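Alanine racemase (Oenococcus oeni PSU-1, PDB 3HUR) belongs to the alanine racemase family, pairing an N-terminal TIM-type barrel with a mostly beta-stranded C-terminal domain in a four-chain assembly. Local coordinates at residues 138-141 / 142-145; 182-185 / 186-189; 194-198 / 199-203; 213-216 / 217-220. All blocks are in the same frame, centred on the assembly; numbering follows the deposited sequence.

Interaction 1 (138-141 / 142-145)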
loop_
_atom_site.group_PDB
_atom_site.type_symbol
_atom_site.label_atom_id
_atom_site.label_comp_id
_atom_site.label_asym_id
_atom_site.label_seq_id
_atom_site.Cartn_x
_atom_site.Cartn_y
_atom_site.Cartn_z
ATOM N N PHE A 138 -10.717 0.253 -40.687
ATOM C CA PHE A 138 -11.129 -0.547 -41.831
ATOM C C PHE A 138 -10.390 -1.862 -41.956
ATOM O O PHE A 138 -9.168 -1.858 -42.031
ATOM C CB PHE A 138 -10.846 0.245 -43.091
ATOM C CG PHE A 138 -11.633 1.517 -43.204
ATOM C CD1 PHE A 138 -12.708 1.604 -44.076
ATOM C CD2 PHE A 138 -11.281 2.637 -42.458
ATOM C CE1 PHE A 138 -13.435 2.786 -44.188
ATOM C CE2 PHE A 138 -11.982 3.811 -42.559
ATOM C CZ PHE A 138 -13.067 3.896 -43.423
ATOM N N ASP A 139 -11.129 -2.975 -42.017
ATOM C CA ASP A 139 -10.527 -4.322 -42.160
ATOM C C ASP A 139 -10.905 -5.083 -43.459
ATOM O O ASP A 139 -10.610 -6.284 -43.602
ATOM C CB ASP A 139 -10.854 -5.204 -40.936
ATOM C CG ASP A 139 -12.339 -5.497 -40.784
ATOM O OD1 ASP A 139 -13.154 -5.037 -41.612
ATOM O OD2 ASP A 139 -12.696 -6.201 -39.819
ATOM N N LYS A 140 -11.528 -4.382 -44.400
ATOM C CA LYS A 140 -11.971 -4.989 -45.656
ATOM C C LYS A 140 -11.492 -4.169 -46.847
ATOM O O LYS A 140 -11.580 -2.947 -46.848
ATOM C CB LYS A 140 -13.491 -5.115 -45.660
ATOM C CG LYS A 140 -14.004 -6.187 -44.689
ATOM C CD LYS A 140 -15.534 -6.144 -44.585
ATOM C CE LYS A 140 -16.062 -6.947 -43.382
ATOM N NZ LYS A 140 -17.508 -6.656 -43.153
ATOM N N ALA A 141 -10.970 -4.851 -47.854
ATOM C CA ALA A 141 -10.329 -4.192 -48.984
ATOM C C ALA A 141 -11.321 -3.377 -49.801
ATOM O O ALA A 141 -10.976 -2.312 -50.301
ATOM C CB ALA A 141 -9.618 -5.227 -49.868
ATOM N N ASP A 142 -12.555 -3.861 -49.912
ATOM C CA ASP A 142 -13.579 -3.151 -50.696
ATOM C C ASP A 142 -14.073 -1.867 -49.996
ATOM O O ASP A 142 -14.275 -0.827 -50.643
ATOM C CB ASP A 142 -14.751 -4.082 -51.079
ATOM C CG ASP A 142 -15.443 -4.719 -49.863
ATOM O OD1 ASP A 142 -16.675 -4.945 -49.942
ATOM O OD2 ASP A 142 -14.764 -4.994 -48.839
ATOM N N GLU A 143 -14.231 -1.928 -48.676
ATOM C CA GLU A 143 -14.590 -0.745 -47.875
ATOM C C GLU A 143 -13.525 0.370 -47.945
ATOM O O GLU A 143 -13.860 1.565 -47.964
ATOM C CB GLU A 143 -14.852 -1.152 -46.425
ATOM C CG GLU A 143 -16.157 -1.946 -46.187
ATOM C CD GLU A 143 -16.486 -2.066 -44.688
ATOM O OE1 GLU A 143 -15.543 -1.943 -43.857
ATOM O OE2 GLU A 143 -17.675 -2.264 -44.330
ATOM N N ILE A 144 -12.255 -0.018 -48.023
ATOM C CA ILE A 144 -11.181 0.955 -48.101
ATOM C C ILE A 144 -11.278 1.698 -49.421
ATOM O O ILE A 144 -11.250 2.927 -49.439
ATOM C CB ILE A 144 -9.798 0.302 -47.917
ATOM C CG1 ILE A 144 -9.647 -0.182 -46.473
ATOM C CG2 ILE A 144 -8.668 1.267 -48.272
ATOM C CD1 ILE A 144 -8.720 -1.379 -46.298
ATOM N N SER A 145 -11.440 0.968 -50.532
ATOM C CA SER A 145 -11.593 1.648 -51.824
ATOM C C SER A 145 -12.922 2.403 -51.916
ATOM O O SER A 145 -12.963 3.471 -52.506
ATOM C CB SER A 145 -11.371 0.714 -53.032
ATOM O OG SER A 145 -12.315 -0.321 -53.072
#

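Interaction 2 (182-185 / 186-189)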
loop_
_atom_site.group_PDB
_atom_site.type_symbol
_atom_site.label_atom_id
_atom_site.label_comp_id
_atom_site.label_asym_id
_atom_site.label_seq_id
_atom_site.Cartn_x
_atom_site.Cartn_y
_atom_site.Cartn_z
ATOM N N GLU A 182 1.494 -11.793 -39.570
ATOM C CA GLU A 182 0.081 -11.811 -39.910
ATOM C C GLU A 182 -0.426 -10.390 -40.120
ATOM O O GLU A 182 -1.098 -10.102 -41.122
ATOM C CB GLU A 182 -0.713 -12.499 -38.813
ATOM C CG GLU A 182 -2.176 -12.650 -39.089
ATOM C CD GLU A 182 -2.922 -13.400 -37.963
ATOM O OE1 GLU A 182 -2.274 -14.109 -37.135
ATOM O OE2 GLU A 182 -4.173 -13.284 -37.914
ATOM N N GLN A 183 -0.074 -9.491 -39.205
ATOM C CA GLN A 183 -0.496 -8.098 -39.327
ATOM C C GLN A 183 0.071 -7.451 -40.598
ATOM O O GLN A 183 -0.638 -6.744 -41.327
ATOM C CB GLN A 183 -0.075 -7.296 -38.089
ATOM C CG GLN A 183 -0.863 -7.617 -36.809
ATOM C CD GLN A 183 -0.748 -6.523 -35.741
ATOM O OE1 GLN A 183 0.276 -6.383 -35.057
ATOM N NE2 GLN A 183 -1.798 -5.747 -35.615
ATOM N N LEU A 184 1.350 -7.682 -40.867
ATOM C CA LEU A 184 1.962 -7.154 -42.085
ATOM C C LEU A 184 1.285 -7.729 -43.358
ATOM O O LEU A 184 1.119 -7.022 -44.355
ATOM C CB LEU A 184 3.445 -7.470 -42.082
ATOM C CG LEU A 184 4.301 -6.828 -43.164
ATOM C CD1 LEU A 184 4.083 -5.300 -43.182
ATOM C CD2 LEU A 184 5.780 -7.222 -42.954
ATOM N N ARG A 185 0.855 -8.989 -43.306
ATOM C CA ARG A 185 0.100 -9.569 -44.428
ATOM C C ARG A 185 -1.182 -8.738 -44.614
ATOM O O ARG A 185 -1.417 -8.185 -45.709
ATOM C CB ARG A 185 -0.111 -11.107 -44.243
ATOM C CG ARG A 185 -1.362 -11.818 -44.899
ATOM C CD ARG A 185 -0.923 -12.980 -45.785
ATOM N NE ARG A 185 -1.508 -14.314 -45.549
ATOM C CZ ARG A 185 -2.232 -15.040 -46.431
ATOM N NH1 ARG A 185 -2.585 -14.573 -47.638
ATOM N NH2 ARG A 185 -2.654 -16.255 -46.078
ATOM N N ARG A 186 -1.956 -8.587 -43.540
ATOM C CA ARG A 186 -3.201 -7.823 -43.632
ATOM C C ARG A 186 -3.006 -6.390 -44.144
ATOM O O ARG A 186 -3.779 -5.922 -44.984
ATOM C CB ARG A 186 -3.920 -7.812 -42.294
ATOM C CG ARG A 186 -4.856 -9.007 -42.067
ATOM C CD ARG A 186 -4.628 -9.513 -40.640
ATOM N NE ARG A 186 -5.566 -10.556 -40.205
ATOM C CZ ARG A 186 -5.717 -10.955 -38.934
ATOM N NH1 ARG A 186 -5.006 -10.403 -37.941
ATOM N NH2 ARG A 186 -6.585 -11.913 -38.649
ATOM N N TRP A 187 -1.980 -5.696 -43.651
ATOM C CA TRP A 187 -1.685 -4.347 -44.133
ATOM C C TRP A 187 -1.602 -4.345 -45.664
ATOM O O TRP A 187 -2.309 -3.602 -46.342
ATOM C CB TRP A 187 -0.386 -3.832 -43.508
ATOM C CG TRP A 187 0.159 -2.612 -44.156
ATOM C CD1 TRP A 187 1.216 -2.544 -45.029
ATOM C CD2 TRP A 187 -0.302 -1.267 -43.982
ATOM N NE1 TRP A 187 1.442 -1.235 -45.394
ATOM C CE2 TRP A 187 0.516 -0.437 -44.774
ATOM C CE3 TRP A 187 -1.321 -0.681 -43.223
ATOM C CZ2 TRP A 187 0.328 0.936 -44.843
ATOM C CZ3 TRP A 187 -1.507 0.678 -43.295
ATOM C CH2 TRP A 187 -0.687 1.476 -44.097
ATOM N N GLN A 188 -0.742 -5.213 -46.182
ATOM C CA GLN A 188 -0.542 -5.370 -47.623
ATOM C C GLN A 188 -1.813 -5.823 -48.345
ATOM O O GLN A 188 -2.246 -5.189 -49.291
ATOM C CB GLN A 188 0.586 -6.348 -47.867
ATOM C CG GLN A 188 1.960 -5.861 -47.415
ATOM C CD GLN A 188 2.965 -6.944 -47.552
ATOM O OE1 GLN A 188 2.587 -8.054 -47.862
ATOM N NE2 GLN A 188 4.249 -6.654 -47.310
ATOM N N GLU A 189 -2.473 -6.852 -47.862
ATOM C CA GLU A 189 -3.736 -7.251 -48.489
ATOM C C GLU A 189 -4.698 -6.090 -48.575
ATOM O O GLU A 189 -5.439 -5.933 -49.561
ATOM C CB GLU A 189 -4.390 -8.422 -47.751
ATOM C CG GLU A 189 -3.630 -9.757 -47.978
ATOM C CD GLU A 189 -4.167 -10.918 -47.148
ATOM O OE1 GLU A 189 -4.935 -10.677 -46.174
ATOM O OE2 GLU A 189 -3.790 -12.072 -47.470
#

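Interaction 3 (194-198 / 199-203)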
loop_
_atom_site.group_PDB
_atom_site.type_symbol
_atom_site.label_atom_id
_atom_site.label_comp_id
_atom_site.label_asym_id
_atom_site.label_seq_id
_atom_site.Cartn_x
_atom_site.Cartn_y
_atom_site.Cartn_z
ATOM N N GLN A 194 -4.590 -0.258 -53.945
ATOM C CA GLN A 194 -5.607 0.765 -53.617
ATOM C C GLN A 194 -5.293 2.101 -54.256
ATOM O O GLN A 194 -6.170 2.922 -54.417
ATOM C CB GLN A 194 -5.741 0.934 -52.105
ATOM C CG GLN A 194 -6.225 -0.335 -51.413
ATOM C CD GLN A 194 -7.706 -0.580 -51.587
ATOM O OE1 GLN A 194 -8.416 0.188 -52.262
ATOM N NE2 GLN A 194 -8.196 -1.648 -50.950
ATOM N N GLY A 195 -4.042 2.313 -54.622
ATOM C CA GLY A 195 -3.647 3.549 -55.292
ATOM C C GLY A 195 -3.287 4.722 -54.383
ATOM O O GLY A 195 -3.252 5.876 -54.847
ATOM N N PHE A 196 -3.004 4.440 -53.102
ATOM C CA PHE A 196 -2.732 5.505 -52.138
ATOM C C PHE A 196 -1.395 6.118 -52.430
ATOM O O PHE A 196 -0.428 5.405 -52.589
ATOM C CB PHE A 196 -2.702 4.977 -50.692
ATOM C CG PHE A 196 -4.050 4.784 -50.084
ATOM C CD1 PHE A 196 -4.934 5.832 -50.011
ATOM C CD2 PHE A 196 -4.413 3.564 -49.568
ATOM C CE1 PHE A 196 -6.178 5.670 -49.461
ATOM C CE2 PHE A 196 -5.666 3.373 -49.010
ATOM C CZ PHE A 196 -6.551 4.421 -48.950
ATOM N N ASP A 197 -1.333 7.443 -52.469
ATOM C CA ASP A 197 -0.034 8.128 -52.465
ATOM C C ASP A 197 0.759 7.569 -51.282
ATOM O O ASP A 197 0.368 7.728 -50.152
ATOM C CB ASP A 197 -0.226 9.641 -52.358
ATOM C CG ASP A 197 1.092 10.408 -52.227
ATOM O OD1 ASP A 197 2.160 9.804 -51.951
ATOM O OD2 ASP A 197 1.060 11.650 -52.388
ATOM N N PRO A 198 1.860 6.866 -51.551
ATOM C CA PRO A 198 2.616 6.173 -50.529
ATOM C C PRO A 198 3.288 7.064 -49.486
ATOM O O PRO A 198 3.730 6.568 -48.439
ATOM C CB PRO A 198 3.705 5.471 -51.352
ATOM C CG PRO A 198 3.896 6.396 -52.518
ATOM C CD PRO A 198 2.497 6.714 -52.874
ATOM N N SER A 199 3.444 8.339 -49.772
ATOM C CA SER A 199 4.001 9.230 -48.773
ATOM C C SER A 199 3.008 9.472 -47.596
ATOM O O SER A 199 3.384 10.084 -46.617
ATOM C CB SER A 199 4.385 10.555 -49.410
ATOM O OG SER A 199 3.237 11.063 -50.023
ATOM N N LEU A 200 1.764 8.995 -47.711
ATOM C CA LEU A 200 0.789 9.070 -46.641
ATOM C C LEU A 200 0.847 7.868 -45.639
ATOM O O LEU A 200 0.112 7.820 -44.638
ATOM C CB LEU A 200 -0.602 9.132 -47.272
ATOM C CG LEU A 200 -0.912 10.299 -48.231
ATOM C CD1 LEU A 200 -2.335 10.158 -48.833
ATOM C CD2 LEU A 200 -0.784 11.695 -47.532
ATOM N N PHE A 201 1.701 6.883 -45.900
ATOM C CA PHE A 201 1.671 5.690 -45.092
ATOM C C PHE A 201 2.346 5.922 -43.758
ATOM O O PHE A 201 3.412 6.494 -43.689
ATOM C CB PHE A 201 2.316 4.511 -45.819
ATOM C CG PHE A 201 1.472 3.931 -46.949
ATOM C CD1 PHE A 201 0.084 3.911 -46.884
ATOM C CD2 PHE A 201 2.095 3.382 -48.064
ATOM C CE1 PHE A 201 -0.669 3.377 -47.919
ATOM C CE2 PHE A 201 1.354 2.829 -49.119
ATOM C CZ PHE A 201 -0.026 2.830 -49.046
ATOM N N SER A 202 1.716 5.492 -42.683
ATOM C CA SER A 202 2.370 5.519 -41.398
ATOM C C SER A 202 2.177 4.200 -40.732
ATOM O O SER A 202 1.052 3.825 -40.419
ATOM C CB SER A 202 1.817 6.626 -40.475
ATOM O OG SER A 202 2.510 6.596 -39.232
ATOM N N MET A 203 3.292 3.540 -40.451
ATOM C CA MET A 203 3.251 2.176 -39.985
ATOM C C MET A 203 3.869 1.969 -38.606
ATOM O O MET A 203 3.460 1.038 -37.916
ATOM C CB MET A 203 3.961 1.246 -41.040
ATOM C CG MET A 203 3.157 1.109 -42.376
ATOM S SD MET A 203 3.829 0.006 -43.647
ATOM C CE MET A 203 3.368 -1.537 -42.975
#

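Interaction 4 (213-216 / 217-220)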
loop_
_atom_site.group_PDB
_atom_site.type_symbol
_atom_site.label_atom_id
_atom_site.label_comp_id
_atom_site.label_asym_id
_atom_site.label_seq_id
_atom_site.Cartn_x
_atom_site.Cartn_y
_atom_site.Cartn_z
ATOM N N HIS A 213 13.862 -1.464 -37.805
ATOM C CA HIS A 213 14.245 -0.391 -38.725
ATOM C C HIS A 213 14.888 -0.875 -40.039
ATOM O O HIS A 213 15.059 -0.083 -40.966
ATOM C CB HIS A 213 15.157 0.608 -38.038
ATOM C CG HIS A 213 16.534 0.108 -37.800
ATOM N ND1 HIS A 213 17.643 0.904 -37.998
ATOM C CD2 HIS A 213 16.993 -1.084 -37.345
ATOM C CE1 HIS A 213 18.729 0.212 -37.696
ATOM N NE2 HIS A 213 18.364 -0.996 -37.293
ATOM N N ASP A 214 15.262 -2.146 -40.111
ATOM C CA ASP A 214 15.950 -2.642 -41.304
ATOM C C ASP A 214 15.053 -3.480 -42.187
ATOM O O ASP A 214 15.478 -3.938 -43.232
ATOM C CB ASP A 214 17.164 -3.467 -40.892
ATOM C CG ASP A 214 18.326 -2.607 -40.431
ATOM O OD1 ASP A 214 18.385 -1.412 -40.820
ATOM O OD2 ASP A 214 19.191 -3.132 -39.688
ATOM N N ASP A 215 13.822 -3.695 -41.766
ATOM C CA ASP A 215 12.866 -4.397 -42.572
ATOM C C ASP A 215 12.273 -3.448 -43.625
ATOM O O ASP A 215 11.471 -2.556 -43.298
ATOM C CB ASP A 215 11.774 -4.971 -41.686
ATOM C CG ASP A 215 10.822 -5.883 -42.441
ATOM O OD1 ASP A 215 10.936 -5.999 -43.689
ATOM O OD2 ASP A 215 9.937 -6.476 -41.777
ATOM N N PRO A 216 12.638 -3.649 -44.907
ATOM C CA PRO A 216 12.151 -2.787 -46.005
ATOM C C PRO A 216 10.654 -2.845 -46.224
ATOM O O PRO A 216 10.104 -1.999 -46.916
ATOM C CB PRO A 216 12.857 -3.348 -47.228
ATOM C CG PRO A 216 14.066 -4.050 -46.687
ATOM C CD PRO A 216 13.642 -4.615 -45.375
ATOM N N ARG A 217 9.999 -3.847 -45.654
ATOM C CA ARG A 217 8.565 -3.996 -45.823
ATOM C C ARG A 217 7.782 -2.978 -44.988
ATOM O O ARG A 217 6.564 -2.780 -45.202
ATOM C CB ARG A 217 8.143 -5.398 -45.400
ATOM C CG ARG A 217 8.625 -6.559 -46.310
ATOM C CD ARG A 217 8.207 -7.926 -45.744
ATOM N NE ARG A 217 8.888 -8.219 -44.490
ATOM C CZ ARG A 217 8.542 -9.173 -43.629
ATOM N NH1 ARG A 217 7.517 -9.957 -43.868
ATOM N NH2 ARG A 217 9.226 -9.332 -42.495
ATOM N N ILE A 218 8.457 -2.387 -43.999
ATOM C CA ILE A 218 7.839 -1.378 -43.156
ATOM C C ILE A 218 8.144 -0.012 -43.769
ATOM O O ILE A 218 9.302 0.310 -44.051
ATOM C CB ILE A 218 8.371 -1.418 -41.694
ATOM C CG1 ILE A 218 8.311 -2.830 -41.095
ATOM C CG2 ILE A 218 7.575 -0.504 -40.818
ATOM C CD1 ILE A 218 6.913 -3.370 -40.916
ATOM N N SER A 219 7.109 0.775 -44.004
ATOM C CA SER A 219 7.321 2.171 -44.408
ATOM C C SER A 219 7.584 3.077 -43.188
ATOM O O SER A 219 6.834 3.097 -42.218
ATOM C CB SER A 219 6.108 2.716 -45.160
ATOM O OG SER A 219 6.272 4.104 -45.420
ATOM N N PHE A 220 8.667 3.823 -43.267
ATOM C CA PHE A 220 8.992 4.802 -42.271
ATOM C C PHE A 220 8.699 6.190 -42.795
ATOM O O PHE A 220 9.214 7.195 -42.305
ATOM C CB PHE A 220 10.427 4.574 -41.852
ATOM C CG PHE A 220 10.610 3.237 -41.207
ATOM C CD1 PHE A 220 10.156 3.025 -39.906
ATOM C CD2 PHE A 220 11.135 2.173 -41.920
ATOM C CE1 PHE A 220 10.266 1.790 -39.300
ATOM C CE2 PHE A 220 11.262 0.927 -41.327
ATOM C CZ PHE A 220 10.826 0.735 -40.000
#

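Interaction 1 (138-141 / 142-145)
Ile-144 N donates to Lys-140 O over 3.2 Å, and this bond closes the first turn of a helix. Lys-140 occupies the N-cap position, so its carbonyl is the first to receive an i+4 amide; the donor comes in tilted 16° from the carbonyl plane. One residue on, Ser-145 N makes a weak bond to Ala-141 O at 3.3 Å, while that same oxygen also accepts Gln-194 NE2. Ser-145 turns its hydroxyl back over the helix, OG sitting between its own N and carbonyl carbon (chi1 63°), and donates to Asp-142 O at 3.2 Å. A small hydroxyl suits this place, since it can use a backbone oxygen of its own helix.

Acidic residues fill the first turn, where the amide groups at the N-terminal, positive end of the helix dipole probably favour negative charge. Asp-142 lays OD2 against Lys-140 CB at 3.4 Å, and Glu-143 crosses the extended lysine chain, with CG 4.2 Å from Lys-140 CB. Lys-140 NZ and Glu-143 OE2 are 4.6 Å apart, too far for a salt bridge, although the opposite charges should still attract weakly.

The apolar part of the contact is between Ile-144 and Phe-138. Ile-144 CG1 lies beside the backbone N (chi1 -69°), which brings it within 3.6 Å of Phe-138 CB and ties the loop to the helix.

The segment thus leads from the loop after strand 123-128, where Phe-138 is hydrogen-bonded through its backbone to Ala-128 and Asp-130, into helix 141-153. The inner side of that helix, at Ile-144, rests on Phe-196 ahead of strand 201-202.

Interaction 2 (182-185 / 186-189)
This is an intrahelical contact, between residues four apart, one turn to the next, on the long helix 174-191 that packs against the parallel strands of the barrel. Four i to i+4 backbone bonds carry it, including Arg-186 N to Glu-182 O at 3.0 Å and Glu-189 N to Arg-185 O at 2.7 Å, the latter nearly straight at 177°.

Two salt bridges of opposite order reinforce the same spacing. Glu-182 and Arg-186 run side by side, and OE2 of Glu-182 sits over one face of the guanidinium, 2.9 Å from Arg-186 NH2; the two planes are 56° apart, so OE2 meets the guanidinium from above and not within its plane. Glu-182 gets there because CG lies anti to the backbone N (chi1 -177°) and the rest of the chain is extended. Arg-185, bent at its middle torsions, instead crosses Glu-189 obliquely and brings NH1 to 2.8 Å from Glu-189 OE2. Long charged chains suit this outer side of the helix, where their ends can reach solvent.

The buried side is mostly apolar. Leu-184 CD1 lies 4.4 Å from Trp-187 CD1. Gln-183, polar but buried, is satisfied by Ala-167 N at OE1 and weakly by Thr-131 O at NE2.

Within the beta-alpha-beta unit made by strand 157-163, helix 174-191 and strand 201-202, the indole of Trp-187 meets the ring of Phe-201 edge to face, fastening helix to strand.

Interaction 3 (194-198 / 199-203)
Asp-197 OD1 takes two bonds from a single residue: Ser-199 N at 2.9 Å and Ser-199 OG at a short 2.5 Å. Both donors come from the same face of the carboxylate, above its plane, and the amide bond makes an Asx turn. The carboxylate can reach forward because CG is anti to the backbone N (chi1 175°), while Ser-199 OG stands between its own N and carbonyl carbon. A short acidic chain followed by proline is well matched here: aspartate accepts the amide two residues on, and Pro-198, which has no amide hydrogen to satisfy, has a phi angle of -65° that fits the start of a 3-10 turn.

The main chain then repeats the turn. Leu-200 N bonds to Asp-197 O at 3.1 Å, and Phe-201 N to Pro-198 O at 3.3 Å, each donor standing above the plane of the carbonyl it meets. Leu-200 CD1 falls 4.1 Å from Asp-197 CB.

Outside this polar turn the two phenylalanines close the bend. Their side chains cross at about a right angle, with Phe-201 CE1 resting 3.8 Å from Phe-196 CB. Farther round the same side of the ring, Phe-201 CE2 comes 4.2 Å from Pro-198 CB, so Phe-196 and Pro-198 back one side of it together.

The loop thus carries the chain from helix 174-191 into strand 201-202. Leu-200, just before the strand, and Ser-202 within it are bonded through the backbone to Val-162 of strand 157-163. Phe-196 packs on Leu-159 of that strand and on Lys-148 of helix 141-153.

Interaction 4 (213-216 / 217-220)
Backbone hydrogen bonds from Arg-217 and Ile-218 to Asp-215 shape the turn. Asp-215 O accepts Ile-218 N at 3.1 Å, closing a type I beta turn with Pro-216 and Arg-217 at its corners, and Asp-215 OD1 accepts Arg-217 N, also at 3.1 Å, an Asx turn laid over it. The amide meets OD1 from above the carboxylate plane. Proline fits the first corner, with a suitable phi and no amide hydrogen.

Charge comes next. Arg-217 NE donates to the syn lone pair of the same OD1 at 3.1 Å, almost within its guanidinium plane, and NH2 adds a weak bond to OD2 at 3.0 Å. This two-pronged salt bridge forms because the arginine bends at chi3 (-67°) and folds across the aspartate, the planes 36° apart. NH1 has a second partner, Glu-181 of helix 174-191.

Ring contacts are slighter. The Phe-220 ring presents its edge to Asp-215 O, with CE2 4.0 Å away, and CZ lies 3.8 Å from His-213 CA. His-213 stacks on Trp-29 and, as a polar aside, bonds through ND1 to its carbonyl O. Apolar packing falls to buried Ile-218, on Phe-180 and Leu-184.

The carboxylate, gripped at OD1 by the amide and NE, is fixed in rotation. Flanked by Asp-215 and Glu-181, the guanidinium has two carboxylates to offset its charge, probably favouring the charged forms of all three; the Glu-181 salt bridge ties turn to helix.

All four contacts belong to the N-terminal, TIM-barrel part of the chain, and no other chain of the assembly touches them. Interactions 2 and 3 each touch all the others, and their centres lie about 14 Å apart; interactions 1 and 4 are the pair that does not touch, with centres about 23 Å apart and nearest atoms about 15 Å from each other. Met-203 of interaction 3 packs on both interaction 2 and interaction 4: its CE lies 3.8 Å from Leu-184 CD1, and its CB is 4.0 Å from Ile-218 CG2. Interactions 3 and 4 also share one design, an Asp-Pro Asx turn whose aspartate carboxylate accepts the amide two residues on.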